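Local coordinates for (5-formylfuran-3-yl)methyl phosphate transaminase (PDB 2Z61), which transfers the amino group of alanine to a furan aldehyde phosphate with pyridoxal phosphate as cofactor, making the precursor of the furan moiety of methanofuran, at residues His33-Glu38 and Phe329-Pro334; Gly37-Asn42 and Gly305-Phe310; Glu70-Ile75 and Ile92-Gly97; Gly113-Ile118 and Gly134-Phe139; Thr227-Gly232 and Pro256-Tyr261. All blocks are in the same frame, centred on the assembly; numbering follows the deposited sequence.

In the fold
Near the N terminus the chain sets up contact 1, where 33-38 waits for 329-334, almost three hundred residues later, and bonds the start of the chain to its C-terminal part. Contact 2 begins from the same stretch, sharing G37 and E38, and closes earlier on 305-310, so the two lie side by side and touch. Inside both loops contacts 3, 4 and 5 follow in series: contact 3 sets a helix on one edge strand of the seven-stranded sheet, contact 4 pairs the strands at its other edge, and contact 5 closes a cofactor-binding loop. None cross. E38 touches T227 and I94 touches I231, which ties contact 5 to contacts 1, 2 and 3.

Contact 1 of 5, residues His33-Glu38 and Phe329-Pro334; sequences HLEIGE and FVALTP
E35 lays its side chain along A331 and T333. CB rests against T333 OG1, 3.3 Å away. CG lies between the backbone N and the carbonyl carbon (chi1 84°), and a further bend at chi2 (-68°) folds the chain back along A331, whose CB is 3.8 Å from E35 CD. At the tip, E35 OE1 also lies 3.8 Å from A331 CB, while OE2 accepts a hydrogen bond from H33 ND1 on its syn lone pair, short and nearly straight at 2.5 Å, close to the plane of the imidazole. Because H33 NE2 is bonded to E25, the ring sits between two carboxylates, which would probably raise its affinity for a second proton. A leucine in place of E35 would probably leave H33 ND1 without its acceptor and the imidazole less firmly fixed in rotation. Next to it, L34 and L332 lie side by side, with L34 CB and L332 CD2 3.7 Å apart, while L34 N donates to A331 O at 3.0 Å. H33 and A331 form a parallel bridge, and with it the short two-stranded sheet that joins the N-terminal and C-terminal parts of the chain in the small domain of this aminotransferase family.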
# COMPACT_ATOMS: atom_id res chain seq x y z
N HIS A 33 0.65 -27.24 -10.04
CA HIS A 33 0.39 -25.82 -10.24
C HIS A 33 1.23 -25.14 -11.32
O HIS A 33 2.44 -24.94 -11.15
CB HIS A 33 0.58 -25.09 -8.91
CG HIS A 33 -0.45 -25.43 -7.88
ND1 HIS A 33 -1.69 -24.84 -7.84
CD2 HIS A 33 -0.42 -26.32 -6.86
CE1 HIS A 33 -2.39 -25.34 -6.84
NE2 HIS A 33 -1.64 -26.24 -6.23
N LEU A 34 0.59 -24.77 -12.43
CA LEU A 34 1.26 -24.08 -13.52
C LEU A 34 0.54 -22.77 -13.75
O LEU A 34 0.46 -22.28 -14.88
CB LEU A 34 1.22 -24.91 -14.80
CG LEU A 34 1.93 -26.26 -14.75
CD1 LEU A 34 1.95 -26.86 -16.15
CD2 LEU A 34 3.35 -26.09 -14.23
N GLU A 35 0.00 -22.21 -12.67
CA GLU A 35 -0.74 -20.95 -12.73
C GLU A 35 -0.17 -19.94 -11.73
O GLU A 35 -0.75 -18.87 -11.53
CB GLU A 35 -2.22 -21.20 -12.41
CG GLU A 35 -2.56 -21.25 -10.91
CD GLU A 35 -1.98 -22.46 -10.18
OE1 GLU A 35 -1.00 -23.06 -10.67
OE2 GLU A 35 -2.51 -22.81 -9.11
N ILE A 36 0.95 -20.30 -11.11
CA ILE A 36 1.60 -19.45 -10.10
C ILE A 36 2.19 -18.17 -10.69
O ILE A 36 2.99 -18.22 -11.62
CB ILE A 36 2.72 -20.22 -9.39
CG1 ILE A 36 2.16 -21.51 -8.79
CG2 ILE A 36 3.35 -19.36 -8.30
CD1 ILE A 36 3.22 -22.51 -8.35
N GLY A 37 1.79 -17.03 -10.13
CA GLY A 37 2.27 -15.75 -10.62
C GLY A 37 3.47 -15.17 -9.90
O GLY A 37 3.81 -14.01 -10.11
N GLU A 38 4.12 -15.97 -9.05
CA GLU A 38 5.30 -15.50 -8.34
C GLU A 38 6.39 -16.56 -8.38
O GLU A 38 6.10 -17.75 -8.44
CB GLU A 38 4.97 -15.15 -6.88
CG GLU A 38 4.58 -16.32 -5.99
CD GLU A 38 4.36 -15.89 -4.54
OE1 GLU A 38 3.32 -16.27 -3.96
OE2 GLU A 38 5.22 -15.18 -3.98
N PHE A 329 -5.55 -33.13 -12.96
CA PHE A 329 -5.13 -32.37 -11.80
C PHE A 329 -4.01 -31.38 -12.13
O PHE A 329 -3.06 -31.22 -11.37
CB PHE A 329 -4.65 -33.33 -10.70
CG PHE A 329 -5.56 -34.51 -10.49
CD1 PHE A 329 -5.05 -35.80 -10.45
CD2 PHE A 329 -6.94 -34.33 -10.37
CE1 PHE A 329 -5.89 -36.90 -10.28
CE2 PHE A 329 -7.79 -35.42 -10.20
CZ PHE A 329 -7.26 -36.71 -10.16
N VAL A 330 -4.13 -30.72 -13.28
CA VAL A 330 -3.15 -29.74 -13.73
C VAL A 330 -3.81 -28.36 -13.84
O VAL A 330 -4.72 -28.16 -14.66
CB VAL A 330 -2.55 -30.14 -15.09
CG1 VAL A 330 -1.60 -29.05 -15.59
CG2 VAL A 330 -1.79 -31.45 -14.93
N ALA A 331 -3.35 -27.44 -13.01
CA ALA A 331 -3.89 -26.08 -12.97
C ALA A 331 -3.24 -25.12 -13.97
O ALA A 331 -2.04 -24.84 -13.90
CB ALA A 331 -3.75 -25.52 -11.55
N LEU A 332 -4.05 -24.62 -14.90
CA LEU A 332 -3.61 -23.68 -15.92
C LEU A 332 -4.51 -22.46 -15.87
O LEU A 332 -5.63 -22.54 -15.36
CB LEU A 332 -3.70 -24.30 -17.33
CG LEU A 332 -2.69 -25.37 -17.74
CD1 LEU A 332 -2.91 -25.73 -19.20
CD2 LEU A 332 -1.28 -24.87 -17.52
N THR A 333 -4.04 -21.34 -16.40
CA THR A 333 -4.81 -20.11 -16.40
C THR A 333 -5.44 -19.84 -17.76
O THR A 333 -4.74 -19.75 -18.77
CB THR A 333 -3.92 -18.91 -16.04
OG1 THR A 333 -3.25 -19.17 -14.80
CG2 THR A 333 -4.75 -17.63 -15.93
N PRO A 334 -6.78 -19.69 -17.81
CA PRO A 334 -7.47 -19.42 -19.07
C PRO A 334 -7.06 -18.07 -19.67
O PRO A 334 -7.07 -17.05 -18.99
CB PRO A 334 -8.95 -19.47 -18.67
CG PRO A 334 -8.93 -19.10 -17.22
CD PRO A 334 -7.73 -19.86 -16.70
O HOH W 1 -3.46 -17.78 -12.80

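Contact 2 of 5, residues Gly37-Asn42 and Gly305-Phe310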
# COMPACT_ATOMS: atom_id res chain seq x y z
N GLY A 37 1.79 -17.03 -10.13
CA GLY A 37 2.27 -15.75 -10.62
C GLY A 37 3.47 -15.17 -9.90
O GLY A 37 3.81 -14.01 -10.11
N GLU A 38 4.12 -15.97 -9.05
CA GLU A 38 5.30 -15.50 -8.34
C GLU A 38 6.39 -16.56 -8.38
O GLU A 38 6.10 -17.75 -8.44
CB GLU A 38 4.97 -15.15 -6.88
CG GLU A 38 4.58 -16.32 -5.99
CD GLU A 38 4.36 -15.89 -4.54
OE1 GLU A 38 3.32 -16.27 -3.96
OE2 GLU A 38 5.22 -15.18 -3.98
N PRO A 39 7.66 -16.14 -8.35
CA PRO A 39 8.77 -17.10 -8.39
C PRO A 39 8.80 -18.04 -7.18
O PRO A 39 8.51 -17.63 -6.05
CB PRO A 39 10.00 -16.21 -8.48
CG PRO A 39 9.58 -14.96 -7.78
CD PRO A 39 8.17 -14.76 -8.28
N ASP A 40 9.15 -19.29 -7.44
CA ASP A 40 9.22 -20.33 -6.41
C ASP A 40 10.54 -20.35 -5.65
O ASP A 40 10.83 -21.31 -4.94
CB ASP A 40 9.00 -21.70 -7.05
CG ASP A 40 9.90 -21.93 -8.26
OD1 ASP A 40 9.89 -21.08 -9.18
OD2 ASP A 40 10.61 -22.95 -8.29
N PHE A 41 11.36 -19.32 -5.81
CA PHE A 41 12.63 -19.28 -5.10
C PHE A 41 12.50 -18.48 -3.82
O PHE A 41 11.60 -17.65 -3.68
CB PHE A 41 13.73 -18.64 -5.96
CG PHE A 41 14.05 -19.38 -7.22
CD1 PHE A 41 13.16 -19.38 -8.29
CD2 PHE A 41 15.24 -20.08 -7.35
CE1 PHE A 41 13.45 -20.05 -9.47
CE2 PHE A 41 15.55 -20.76 -8.52
CZ PHE A 41 14.65 -20.75 -9.58
N ASN A 42 13.40 -18.74 -2.87
CA ASN A 42 13.43 -18.00 -1.62
C ASN A 42 14.16 -16.70 -1.89
O ASN A 42 14.84 -16.57 -2.91
CB ASN A 42 14.24 -18.75 -0.57
CG ASN A 42 13.52 -19.97 -0.03
OD1 ASN A 42 12.42 -19.86 0.51
ND2 ASN A 42 14.13 -21.13 -0.17
N GLY A 305 11.11 -13.96 -21.95
CA GLY A 305 11.25 -13.29 -20.67
C GLY A 305 10.21 -13.66 -19.63
O GLY A 305 9.28 -14.43 -19.90
N ALA A 306 10.35 -13.10 -18.43
CA ALA A 306 9.43 -13.39 -17.34
C ALA A 306 9.45 -14.90 -17.13
O ALA A 306 10.50 -15.53 -17.25
CB ALA A 306 8.01 -12.89 -17.69
N TYR A 307 8.31 -15.49 -16.81
CA TYR A 307 8.26 -16.94 -16.65
C TYR A 307 6.91 -17.48 -17.10
O TYR A 307 6.32 -18.37 -16.49
CB TYR A 307 8.57 -17.35 -15.20
CG TYR A 307 7.97 -16.46 -14.12
CD1 TYR A 307 6.60 -16.47 -13.84
CD2 TYR A 307 8.79 -15.62 -13.35
CE1 TYR A 307 6.07 -15.68 -12.81
CE2 TYR A 307 8.27 -14.83 -12.33
CZ TYR A 307 6.91 -14.86 -12.07
OH TYR A 307 6.39 -14.07 -11.07
N TYR A 308 6.44 -16.94 -18.22
CA TYR A 308 5.17 -17.34 -18.80
C TYR A 308 5.29 -17.65 -20.29
O TYR A 308 6.16 -17.11 -20.99
CB TYR A 308 4.14 -16.21 -18.66
CG TYR A 308 4.05 -15.59 -17.29
CD1 TYR A 308 3.55 -16.30 -16.20
CD2 TYR A 308 4.41 -14.25 -17.09
CE1 TYR A 308 3.41 -15.70 -14.94
CE2 TYR A 308 4.26 -13.64 -15.84
CZ TYR A 308 3.76 -14.36 -14.78
OH TYR A 308 3.59 -13.74 -13.56
N VAL A 309 4.41 -18.52 -20.77
CA VAL A 309 4.32 -18.88 -22.18
C VAL A 309 2.82 -18.82 -22.43
O VAL A 309 2.02 -19.32 -21.63
CB VAL A 309 4.87 -20.30 -22.44
CG1 VAL A 309 4.77 -20.62 -23.92
CG2 VAL A 309 6.34 -20.37 -22.01
N PHE A 310 2.42 -18.17 -23.52
CA PHE A 310 1.01 -17.98 -23.84
C PHE A 310 0.65 -18.60 -25.20
O PHE A 310 0.41 -17.88 -26.17
CB PHE A 310 0.73 -16.47 -23.85
CG PHE A 310 -0.71 -16.10 -23.67
CD1 PHE A 310 -1.38 -16.43 -22.50
CD2 PHE A 310 -1.38 -15.37 -24.65
CE1 PHE A 310 -2.71 -16.03 -22.30
CE2 PHE A 310 -2.70 -14.97 -24.46
CZ PHE A 310 -3.36 -15.30 -23.28
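Between P39 and Y307 the two backbones come no nearer than 8.3 Å from CA to CA, and neither main chain bonds to the other. Residues 37-42 follow an irregular path, whereas 305-310 straightens into a strand only at Y308, so a side chain has to span the distance. Y307 does so. Its CG sits between the backbone N and the carbonyl carbon (chi1 40°), and the ring reaches out to give its hydroxyl proton to G37 O, with OH and O 2.8 Å apart. The donor stands well above the carbonyl plane, at a C=O...O angle of 107°, although the oxygen lies at the edge of the ring. E38 CA (3.3 Å) and P39 CD (3.4 Å) both pack against the same Y307 OH from one side. Beside it the Y308 ring takes Y307 CD1 over one face and turns its edge to G37 CA; its hydroxyl is bonded to Y192. With a phenylalanine here instead of Y307, the carbonyl of G37 would probably lose its tyrosine donor and the loop a polar anchor. Around the contact, F282 of helix 269-295 meets both P39 and the Y307 ring, while S349 of strand 346-349 touches both tyrosines.

Contact 3 of 5, residues Glu70-Ile75 and Ile92-Gly97; sequences ELREKI and IIITGG
I94 pushes its CD1 methyl into a hollow bounded by three side chains of helix 70-75, and the rest of the contact is built about this insertion. L71 comes from one side, its CD1 3.6 Å from I94 CD1; I75 comes from another, with its own CD1 at 4.0 Å from the same methyl; and the stem of R72 completes the rim, CG standing 4.1 Å from I94 CD1. Each pair meets at a slant rather than alongside, as expected where helix and strand run at 117° with their axes 8.9 Å apart. I92, two residues earlier on the same face of the strand, repeats the theme one step further along: its CD1 reaches I75 CG2 at 3.7 Å and also approaches the carbonyl of R72. Strand 92-95 is an edge strand of the seven-stranded mixed sheet characteristic of the large domain of fold-type-I aminotransferases, antiparallel to its neighbour 232-235, and I93 points to the opposite face, against helix 238-251. R72 is the one charged residue to take part. Its CD passes 3.1 Å from I92 O, a close carbon-oxygen approach, and a bend at chi3 (-82°) then directs the guanidinium away, where NE is bonded to G67 O and NH1 to P89 O, with long, weak ion pairs to D64 and D90.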
# COMPACT_ATOMS: atom_id res chain seq x y z
N GLU A 70 19.98 6.05 0.88
CA GLU A 70 20.97 5.04 0.49
C GLU A 70 20.43 4.11 -0.58
O GLU A 70 21.15 3.74 -1.51
CB GLU A 70 21.41 4.21 1.70
CG GLU A 70 22.01 5.01 2.84
CD GLU A 70 21.04 6.02 3.44
OE1 GLU A 70 19.94 5.61 3.86
OE2 GLU A 70 21.39 7.22 3.49
N LEU A 71 19.16 3.70 -0.46
CA LEU A 71 18.56 2.80 -1.44
C LEU A 71 18.44 3.49 -2.79
O LEU A 71 18.87 2.97 -3.81
CB LEU A 71 17.17 2.35 -0.98
CG LEU A 71 16.74 0.90 -1.27
CD1 LEU A 71 15.23 0.87 -1.42
CD2 LEU A 71 17.41 0.36 -2.52
N ARG A 72 17.84 4.68 -2.79
CA ARG A 72 17.66 5.43 -4.02
C ARG A 72 19.00 5.67 -4.73
O ARG A 72 19.06 5.68 -5.95
CB ARG A 72 16.95 6.75 -3.72
CG ARG A 72 15.52 6.55 -3.22
CD ARG A 72 14.75 7.86 -3.03
NE ARG A 72 15.05 8.50 -1.75
CZ ARG A 72 15.50 9.75 -1.64
NH1 ARG A 72 15.72 10.48 -2.72
NH2 ARG A 72 15.72 10.27 -0.44
N GLU A 73 20.07 5.83 -3.96
CA GLU A 73 21.38 6.03 -4.57
C GLU A 73 21.83 4.76 -5.28
O GLU A 73 22.31 4.83 -6.41
CB GLU A 73 22.42 6.45 -3.53
CG GLU A 73 22.15 7.82 -2.93
CD GLU A 73 23.22 8.24 -1.94
OE1 GLU A 73 23.61 7.41 -1.10
OE2 GLU A 73 23.65 9.41 -2.00
N LYS A 74 21.67 3.62 -4.63
CA LYS A 74 22.06 2.35 -5.24
C LYS A 74 21.28 2.09 -6.54
O LYS A 74 21.86 1.64 -7.53
CB LYS A 74 21.83 1.20 -4.26
CG LYS A 74 22.83 1.16 -3.11
CD LYS A 74 24.23 0.82 -3.59
CE LYS A 74 25.26 1.04 -2.49
NZ LYS A 74 24.88 0.37 -1.21
N ILE A 75 19.98 2.36 -6.53
CA ILE A 75 19.17 2.13 -7.73
C ILE A 75 19.65 3.07 -8.83
O ILE A 75 19.74 2.69 -10.00
CB ILE A 75 17.68 2.37 -7.45
CG1 ILE A 75 17.14 1.26 -6.54
CG2 ILE A 75 16.90 2.42 -8.78
CD1 ILE A 75 15.73 1.51 -6.01
N ILE A 92 13.50 9.26 -7.78
CA ILE A 92 13.08 7.92 -7.42
C ILE A 92 12.28 7.89 -6.12
O ILE A 92 12.60 8.60 -5.17
CB ILE A 92 14.33 7.01 -7.24
CG1 ILE A 92 15.26 7.16 -8.44
CG2 ILE A 92 13.90 5.56 -7.04
CD1 ILE A 92 16.34 6.09 -8.53
N ILE A 93 11.23 7.08 -6.09
CA ILE A 93 10.44 6.92 -4.87
C ILE A 93 10.26 5.44 -4.58
O ILE A 93 9.94 4.65 -5.48
CB ILE A 93 9.05 7.57 -4.96
CG1 ILE A 93 9.19 9.09 -5.05
CG2 ILE A 93 8.25 7.24 -3.71
CD1 ILE A 93 7.86 9.82 -4.89
N ILE A 94 10.50 5.05 -3.33
CA ILE A 94 10.35 3.66 -2.93
C ILE A 94 8.88 3.46 -2.53
O ILE A 94 8.37 4.14 -1.63
CB ILE A 94 11.26 3.33 -1.72
CG1 ILE A 94 12.71 3.72 -2.03
CG2 ILE A 94 11.18 1.85 -1.39
CD1 ILE A 94 13.26 3.16 -3.35
N THR A 95 8.20 2.55 -3.20
CA THR A 95 6.78 2.29 -2.93
C THR A 95 6.56 0.96 -2.23
O THR A 95 7.48 0.15 -2.10
CB THR A 95 5.95 2.28 -4.24
OG1 THR A 95 6.52 1.32 -5.15
CG2 THR A 95 5.97 3.64 -4.91
N GLY A 96 5.33 0.72 -1.79
CA GLY A 96 5.02 -0.54 -1.13
C GLY A 96 4.62 -1.55 -2.18
O GLY A 96 3.48 -1.99 -2.24
N GLY A 97 5.59 -1.92 -3.02
CA GLY A 97 5.31 -2.86 -4.09
C GLY A 97 5.14 -2.13 -5.42
O GLY A 97 4.97 -0.91 -5.45

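Contact 4 of 5, residues Gly113-Ile118 and Gly134-Phe139; sequences GDEVLI and GAKPVF
G134 offers its carbonyl to G113 N, 2.9 Å away; it is also the C-prime residue of the Schellman motif that ends helix 125-132. A135 comes next, its CB pressed against D114 O and facing D114 CB. With K136 the regular pairing begins: its N donates to D114 O in a short bond of 2.6 Å, and its own O accepts from V116 N. The lysine chain runs fully extended past E115, yet NZ and E115 OE2 remain 4.9 Å apart, short of a salt bridge, and E115 OE1 is bonded to S152. P137 turns to the other face, where its CB meets I118 CD1 at 3.7 Å. V138 then bonds both ways, N to V116 O and O from I118 N, while its methyls divide: CG1 lies beside L117 CD2 (3.8 Å), CG2 against E115 CB. At F139 the ring receives I118 CD1 over one face, 3.8 Å from the centroid and 19° off the normal; a chi1 of 47° swings I118 CG1 toward this neighbouring strand. Parallel strands 115-119 and 136-140, linked through helix 125-132, make a classic beta-alpha-beta unit at the edge of the large-domain sheet.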
# COMPACT_ATOMS: atom_id res chain seq x y z
N GLY A 113 -12.48 10.67 -18.36
CA GLY A 113 -12.67 10.76 -19.80
C GLY A 113 -11.47 10.38 -20.64
O GLY A 113 -11.61 10.12 -21.84
N ASP A 114 -10.28 10.34 -20.04
CA ASP A 114 -9.07 9.98 -20.77
C ASP A 114 -9.12 8.54 -21.27
O ASP A 114 -9.86 7.71 -20.74
CB ASP A 114 -7.82 10.12 -19.91
CG ASP A 114 -7.41 11.55 -19.68
OD1 ASP A 114 -8.08 12.46 -20.21
OD2 ASP A 114 -6.40 11.76 -18.97
N GLU A 115 -8.32 8.26 -22.29
CA GLU A 115 -8.22 6.93 -22.84
C GLU A 115 -6.79 6.47 -22.62
O GLU A 115 -5.84 7.22 -22.88
CB GLU A 115 -8.54 6.94 -24.34
CG GLU A 115 -9.91 7.51 -24.69
CD GLU A 115 -10.23 7.42 -26.17
OE1 GLU A 115 -9.36 7.78 -26.99
OE2 GLU A 115 -11.35 6.99 -26.53
N VAL A 116 -6.62 5.25 -22.12
CA VAL A 116 -5.29 4.71 -21.88
C VAL A 116 -5.16 3.47 -22.75
O VAL A 116 -6.05 2.62 -22.74
CB VAL A 116 -5.11 4.32 -20.39
CG1 VAL A 116 -3.75 3.68 -20.17
CG2 VAL A 116 -5.25 5.56 -19.51
N LEU A 117 -4.08 3.39 -23.51
CA LEU A 117 -3.84 2.25 -24.40
C LEU A 117 -3.13 1.13 -23.66
O LEU A 117 -2.10 1.34 -23.03
CB LEU A 117 -2.98 2.67 -25.60
CG LEU A 117 -3.49 3.77 -26.54
CD1 LEU A 117 -2.34 4.32 -27.36
CD2 LEU A 117 -4.58 3.21 -27.44
N ILE A 118 -3.68 -0.08 -23.75
CA ILE A 118 -3.07 -1.24 -23.11
C ILE A 118 -3.06 -2.37 -24.13
O ILE A 118 -3.93 -2.43 -24.99
CB ILE A 118 -3.86 -1.69 -21.86
CG1 ILE A 118 -5.36 -1.74 -22.18
CG2 ILE A 118 -3.58 -0.73 -20.71
CD1 ILE A 118 -6.24 -2.10 -20.99
N GLY A 134 -11.79 6.75 -13.63
CA GLY A 134 -12.68 7.40 -14.58
C GLY A 134 -12.21 7.50 -16.02
O GLY A 134 -12.81 8.21 -16.83
N ALA A 135 -11.13 6.79 -16.36
CA ALA A 135 -10.61 6.81 -17.72
C ALA A 135 -11.09 5.57 -18.46
O ALA A 135 -11.65 4.65 -17.86
CB ALA A 135 -9.09 6.86 -17.69
N LYS A 136 -10.88 5.54 -19.78
CA LYS A 136 -11.32 4.39 -20.57
C LYS A 136 -10.16 3.55 -21.11
O LYS A 136 -9.31 4.04 -21.84
CB LYS A 136 -12.18 4.85 -21.75
CG LYS A 136 -12.60 3.70 -22.65
CD LYS A 136 -13.42 4.16 -23.85
CE LYS A 136 -13.87 2.96 -24.68
NZ LYS A 136 -14.60 3.34 -25.92
N PRO A 137 -10.12 2.26 -20.75
CA PRO A 137 -9.04 1.40 -21.24
C PRO A 137 -9.26 1.03 -22.70
O PRO A 137 -10.33 0.54 -23.07
CB PRO A 137 -9.13 0.18 -20.32
CG PRO A 137 -10.58 0.10 -20.02
CD PRO A 137 -10.95 1.55 -19.77
N VAL A 138 -8.26 1.28 -23.54
CA VAL A 138 -8.36 0.97 -24.96
C VAL A 138 -7.47 -0.21 -25.32
O VAL A 138 -6.24 -0.09 -25.36
CB VAL A 138 -7.97 2.18 -25.85
CG1 VAL A 138 -8.10 1.80 -27.32
CG2 VAL A 138 -8.86 3.38 -25.54
N PHE A 139 -8.08 -1.36 -25.59
CA PHE A 139 -7.32 -2.54 -25.98
C PHE A 139 -6.90 -2.46 -27.44
O PHE A 139 -7.65 -1.97 -28.27
CB PHE A 139 -8.14 -3.81 -25.78
CG PHE A 139 -8.24 -4.24 -24.35
CD1 PHE A 139 -9.15 -3.65 -23.49
CD2 PHE A 139 -7.39 -5.23 -23.85
CE1 PHE A 139 -9.22 -4.03 -22.14
CE2 PHE A 139 -7.45 -5.62 -22.51
CZ PHE A 139 -8.37 -5.02 -21.65

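Contact 5 of 5, residues Thr227-Gly232 and Pro256-Tyr261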
# COMPACT_ATOMS: atom_id res chain seq x y z
N THR A 227 8.52 -10.89 -3.35
CA THR A 227 7.09 -10.61 -3.46
C THR A 227 6.43 -10.18 -2.15
O THR A 227 5.77 -9.14 -2.09
CB THR A 227 6.31 -11.82 -4.02
OG1 THR A 227 6.50 -12.95 -3.16
CG2 THR A 227 6.80 -12.17 -5.42
N GLY A 228 6.62 -10.96 -1.10
CA GLY A 228 6.01 -10.63 0.18
C GLY A 228 6.60 -9.44 0.93
O GLY A 228 5.95 -8.90 1.80
N TRP A 229 7.83 -9.04 0.59
CA TRP A 229 8.47 -7.91 1.25
C TRP A 229 7.83 -6.57 0.86
O TRP A 229 8.11 -5.53 1.47
CB TRP A 229 9.97 -7.87 0.93
CG TRP A 229 10.75 -9.09 1.38
CD1 TRP A 229 10.60 -10.37 0.93
CD2 TRP A 229 11.88 -9.11 2.27
NE1 TRP A 229 11.58 -11.18 1.46
CE2 TRP A 229 12.38 -10.43 2.29
CE3 TRP A 229 12.53 -8.13 3.05
CZ2 TRP A 229 13.49 -10.82 3.06
CZ3 TRP A 229 13.64 -8.51 3.82
CH2 TRP A 229 14.11 -9.84 3.81
N ARG A 230 6.98 -6.60 -0.17
CA ARG A 230 6.26 -5.42 -0.65
C ARG A 230 7.13 -4.18 -0.82
O ARG A 230 7.07 -3.24 -0.02
CB ARG A 230 5.10 -5.07 0.31
CG ARG A 230 4.20 -6.24 0.70
CD ARG A 230 3.24 -6.57 -0.41
NE ARG A 230 3.95 -7.16 -1.51
CZ ARG A 230 3.73 -6.89 -2.78
NH1 ARG A 230 2.80 -6.02 -3.15
NH2 ARG A 230 4.49 -7.47 -3.69
N ILE A 231 7.92 -4.16 -1.88
CA ILE A 231 8.77 -3.01 -2.13
C ILE A 231 9.15 -2.89 -3.61
O ILE A 231 9.72 -3.80 -4.20
CB ILE A 231 10.04 -3.07 -1.24
CG1 ILE A 231 11.03 -1.99 -1.68
CG2 ILE A 231 10.66 -4.48 -1.26
CD1 ILE A 231 12.23 -1.84 -0.76
N GLY A 232 8.77 -1.76 -4.20
CA GLY A 232 9.07 -1.48 -5.59
C GLY A 232 9.50 -0.02 -5.68
O GLY A 232 9.79 0.60 -4.66
N PRO A 256 7.72 -0.64 3.70
CA PRO A 256 8.16 -1.29 4.94
C PRO A 256 9.66 -1.09 5.22
O PRO A 256 10.53 -1.36 4.39
CB PRO A 256 7.75 -2.76 4.75
CG PRO A 256 7.47 -2.89 3.28
CD PRO A 256 6.93 -1.56 2.87
N THR A 257 9.94 -0.59 6.42
CA THR A 257 11.29 -0.29 6.84
C THR A 257 12.32 -1.41 6.72
O THR A 257 13.44 -1.18 6.25
CB THR A 257 11.27 0.22 8.28
OG1 THR A 257 10.36 1.32 8.35
CG2 THR A 257 12.66 0.68 8.72
N ILE A 258 11.95 -2.62 7.12
CA ILE A 258 12.87 -3.75 7.06
C ILE A 258 13.25 -4.09 5.62
O ILE A 258 14.40 -4.41 5.35
CB ILE A 258 12.25 -5.00 7.72
CG1 ILE A 258 12.09 -4.74 9.22
CG2 ILE A 258 13.13 -6.21 7.50
CD1 ILE A 258 11.19 -5.75 9.90
N SER A 259 12.30 -4.01 4.71
CA SER A 259 12.59 -4.33 3.31
C SER A 259 13.59 -3.35 2.73
O SER A 259 14.56 -3.74 2.08
CB SER A 259 11.30 -4.31 2.48
OG SER A 259 10.38 -5.29 2.93
N GLN A 260 13.35 -2.06 2.94
CA GLN A 260 14.24 -1.03 2.42
C GLN A 260 15.69 -1.33 2.76
O GLN A 260 16.54 -1.41 1.88
CB GLN A 260 13.83 0.36 2.95
CG GLN A 260 12.51 0.88 2.37
CD GLN A 260 12.27 2.34 2.69
OE1 GLN A 260 13.00 3.21 2.22
NE2 GLN A 260 11.25 2.62 3.49
N TYR A 261 15.98 -1.52 4.05
CA TYR A 261 17.34 -1.81 4.47
C TYR A 261 17.84 -3.13 3.91
O TYR A 261 18.99 -3.23 3.50
CB TYR A 261 17.47 -1.80 6.00
CG TYR A 261 17.48 -0.40 6.55
CD1 TYR A 261 16.34 0.16 7.13
CD2 TYR A 261 18.62 0.40 6.45
CE1 TYR A 261 16.33 1.48 7.58
CE2 TYR A 261 18.62 1.72 6.89
CZ TYR A 261 17.48 2.25 7.45
OH TYR A 261 17.47 3.57 7.85
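S259 and W229 supply the one hydrogen bond between the segments: S259 OG, on the first turn of helix 257-263, donates to W229 O at 2.7 Å, approaching to the side of the carbonyl at a C=O...O angle of 122° and only slightly out of its plane. A second set of polar bonds lies within the loop. R230 grips T227 O side-on with two nitrogens, NE at 2.8 Å and NH2 at 2.6 Å, both with the oxygen close to the guanidinium plane, and NH2 is further bonded to the phosphate of the pyridoxal-lysine at position 222. Weakly polar contacts come from the ring of P256, the residue at the N-cap: its CG lies 3.3 Å from W229 O, and its CD the same distance from R230 O. The remaining contacts are apolar. W229 turns the rim of its indole to the helix, with S259 CA near the ring plane by CE3, while I258 CG2 approaches CZ3 obliquely at 4.4 Å. With CG1 anti to the backbone N (chi1 171°), I231 stretches over the helix, laying CD1 3.8 Å from Q260 CA, and its CG2 meets S259 CB. Q260 points its own amide elsewhere, toward I68, T63 and A255. The second subunit closes in here too, its R230 packing on P256. All seven touching residues are buried, so the serine satisfies a carbonyl inside the protein; the loop is thereby pinned to the helix while R230, steadied by T227, holds the cofactor phosphate, whose negative charge its guanidinium probably helps to balance.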